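Local coordinates for protein PTS-dependent dihydroxyacetone kinase, ADP-binding subunit DhaL (Lactococcus lactis subsp. lactis, PDB 3CR3) that binds ADP with magnesium, receives a phosphoryl group from DhaM to form bound ATP, and passes it to dihydroxyacetone held by DhaK, at residues V125-A130 with Y182-L187. Sequence-based numbering, arbitrary orientation.
Sequences VDIWSA and YLFETL
One face of the W128 indole receives the rim of the F184 phenyl in a T-shaped (edge-to-face) stack. CZ of F184 stands over the middle of the indole, 3.3 Å from CD2 of W128. The phenyl and the five-membered ring have centroids 4.7 Å apart, their planes turned by 78°. Seen from F184, the indole lies at the edge of the phenyl, with CG of W128 in its plane. F184 has CG anti to its own carbonyl carbon (chi1 -59°), which carries the ring across to helix 125-136, where CE2 also lies 3.8 Å from CA of W128. I127 adds a looser apolar touch, its CG2 being 4.2 Å from CE2 of F184. At the benzo end of the indole, CD2 of L183 approaches CZ2 of W128 obliquely, at 3.8 Å. The rotation of the indole is further fixed by NE1, which is hydrogen-bonded to OG of S180, one turn before F184 on helix 175-191, so that a polar bond and the aromatic stack hold W128 to the same helix. The two helix segments run roughly parallel, at 26°, with axes 11.2 Å apart, and the large side chains bridge this separation. Helix 142-151 packs against both I127 and F184, through V148 and L145, while L108 and I111 of helix 100-115 pack on W128. All four touching residues are buried. The arrangement is hydrophobic-core packing that fills the interior of the all-helical DhaL barrel close to the nucleotide site, the I127 side chain lying about 8 Å from the bound ADP.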
loop_
_atom_site.group_PDB
_atom_site.type_symbol
_atom_site.label_atom_id
_atom_site.label_comp_id
_atom_site.label_asym_id
_atom_site.label_seq_id
_atom_site.Cartn_x
_atom_site.Cartn_y
_atom_site.Cartn_z
ATOM N N VAL A 125 -17.054 10.781 -19.802
ATOM C CA VAL A 125 -18.436 11.108 -19.413
ATOM C C VAL A 125 -18.869 12.483 -19.961
ATOM O O VAL A 125 -20.009 12.668 -20.393
ATOM C CB VAL A 125 -18.600 11.054 -17.859
ATOM C CG1 VAL A 125 -19.889 11.725 -17.398
ATOM C CG2 VAL A 125 -18.562 9.605 -17.361
ATOM N N ASP A 126 -17.933 13.425 -19.984
ATOM C CA ASP A 126 -18.232 14.794 -20.428
ATOM C C ASP A 126 -18.643 14.836 -21.893
ATOM O O ASP A 126 -19.575 15.538 -22.259
ATOM C CB ASP A 126 -17.028 15.700 -20.197
ATOM C CG ASP A 126 -16.556 15.679 -18.772
ATOM O OD1 ASP A 126 -17.358 15.336 -17.875
ATOM O OD2 ASP A 126 -15.374 15.994 -18.544
ATOM N N ILE A 127 -17.960 14.058 -22.733
ATOM C CA ILE A 127 -18.269 14.082 -24.141
ATOM C C ILE A 127 -19.455 13.165 -24.470
ATOM O O ILE A 127 -20.254 13.492 -25.359
ATOM C CB ILE A 127 -17.004 13.849 -25.041
ATOM C CG1 ILE A 127 -17.292 14.206 -26.509
ATOM C CG2 ILE A 127 -16.486 12.437 -24.897
ATOM C CD1 ILE A 127 -16.043 14.560 -27.332
ATOM N N TRP A 128 -19.588 12.047 -23.747
ATOM C CA TRP A 128 -20.743 11.165 -23.925
ATOM C C TRP A 128 -22.016 11.962 -23.652
ATOM O O TRP A 128 -22.971 11.902 -24.429
ATOM C CB TRP A 128 -20.654 9.910 -23.029
ATOM C CG TRP A 128 -19.804 8.805 -23.616
ATOM C CD1 TRP A 128 -18.430 8.747 -23.662
ATOM C CD2 TRP A 128 -20.272 7.595 -24.228
ATOM N NE1 TRP A 128 -18.020 7.581 -24.297
ATOM C CE2 TRP A 128 -19.131 6.863 -24.654
ATOM C CE3 TRP A 128 -21.540 7.068 -24.485
ATOM C CZ2 TRP A 128 -19.233 5.621 -25.293
ATOM C CZ3 TRP A 128 -21.635 5.854 -25.143
ATOM C CH2 TRP A 128 -20.487 5.143 -25.534
ATOM N N SER A 129 -21.997 12.745 -22.573
ATOM C CA SER A 129 -23.136 13.589 -22.187
ATOM C C SER A 129 -23.396 14.704 -23.184
ATOM O O SER A 129 -24.542 14.914 -23.599
ATOM C CB SER A 129 -22.918 14.195 -20.804
ATOM O OG SER A 129 -24.032 14.995 -20.431
ATOM N N ALA A 130 -22.339 15.426 -23.560
ATOM C CA ALA A 130 -22.462 16.524 -24.536
ATOM C C ALA A 130 -22.971 16.020 -25.888
ATOM O O ALA A 130 -23.795 16.670 -26.543
ATOM C CB ALA A 130 -21.113 17.273 -24.692
ATOM N N TYR A 182 -13.238 10.436 -31.222
ATOM C CA TYR A 182 -13.014 9.590 -32.400
ATOM C C TYR A 182 -14.174 8.619 -32.585
ATOM O O TYR A 182 -14.596 8.348 -33.702
ATOM C CB TYR A 182 -11.710 8.779 -32.266
ATOM C CG TYR A 182 -10.419 9.578 -32.132
ATOM C CD1 TYR A 182 -10.252 10.823 -32.755
ATOM C CD2 TYR A 182 -9.347 9.055 -31.404
ATOM C CE1 TYR A 182 -9.027 11.544 -32.631
ATOM C CE2 TYR A 182 -8.147 9.734 -31.277
ATOM C CZ TYR A 182 -7.987 10.981 -31.875
ATOM O OH TYR A 182 -6.786 11.631 -31.712
ATOM N N LEU A 183 -14.685 8.088 -31.481
ATOM C CA LEU A 183 -15.806 7.154 -31.534
ATOM C C LEU A 183 -17.048 7.771 -32.169
ATOM O O LEU A 183 -17.687 7.157 -33.043
ATOM C CB LEU A 183 -16.135 6.630 -30.125
ATOM C CG LEU A 183 -17.182 5.517 -30.042
ATOM C CD1 LEU A 183 -16.711 4.282 -30.822
ATOM C CD2 LEU A 183 -17.429 5.155 -28.585
ATOM N N PHE A 184 -17.385 8.975 -31.715
ATOM C CA PHE A 184 -18.611 9.648 -32.136
ATOM C C PHE A 184 -18.501 10.303 -33.496
ATOM O O PHE A 184 -19.486 10.372 -34.232
ATOM C CB PHE A 184 -19.035 10.694 -31.101
ATOM C CG PHE A 184 -19.282 10.129 -29.730
ATOM C CD1 PHE A 184 -19.771 8.827 -29.570
ATOM C CD2 PHE A 184 -19.047 10.907 -28.592
ATOM C CE1 PHE A 184 -20.009 8.301 -28.305
ATOM C CE2 PHE A 184 -19.277 10.385 -27.316
ATOM C CZ PHE A 184 -19.775 9.072 -27.184
ATOM N N GLU A 185 -17.316 10.829 -33.791
ATOM C CA GLU A 185 -17.013 11.393 -35.093
ATOM C C GLU A 185 -17.172 10.349 -36.216
ATOM O O GLU A 185 -17.782 10.628 -37.238
ATOM C CB GLU A 185 -15.615 12.034 -35.054
ATOM C CG GLU A 185 -14.756 11.850 -36.263
ATOM C CD GLU A 185 -13.417 12.576 -36.134
ATOM O OE1 GLU A 185 -12.956 12.829 -34.978
ATOM O OE2 GLU A 185 -12.840 12.888 -37.200
ATOM N N THR A 186 -16.638 9.150 -36.007
ATOM C CA THR A 186 -16.828 8.042 -36.959
ATOM C C THR A 186 -18.285 7.543 -36.996
ATOM O O THR A 186 -18.792 7.157 -38.036
ATOM C CB THR A 186 -15.890 6.878 -36.642
ATOM O OG1 THR A 186 -15.982 6.552 -35.243
ATOM C CG2 THR A 186 -14.449 7.270 -36.974
ATOM N N LEU A 187 -18.952 7.558 -35.850
ATOM C CA LEU A 187 -20.377 7.263 -35.793
ATOM C C LEU A 187 -21.191 8.212 -36.694
ATOM O O LEU A 187 -22.014 7.768 -37.506
ATOM C CB LEU A 187 -20.884 7.318 -34.346
ATOM C CG LEU A 187 -22.369 6.948 -34.167
ATOM C CD1 LEU A 187 -22.711 5.591 -34.822
ATOM C CD2 LEU A 187 -22.718 6.930 -32.715
#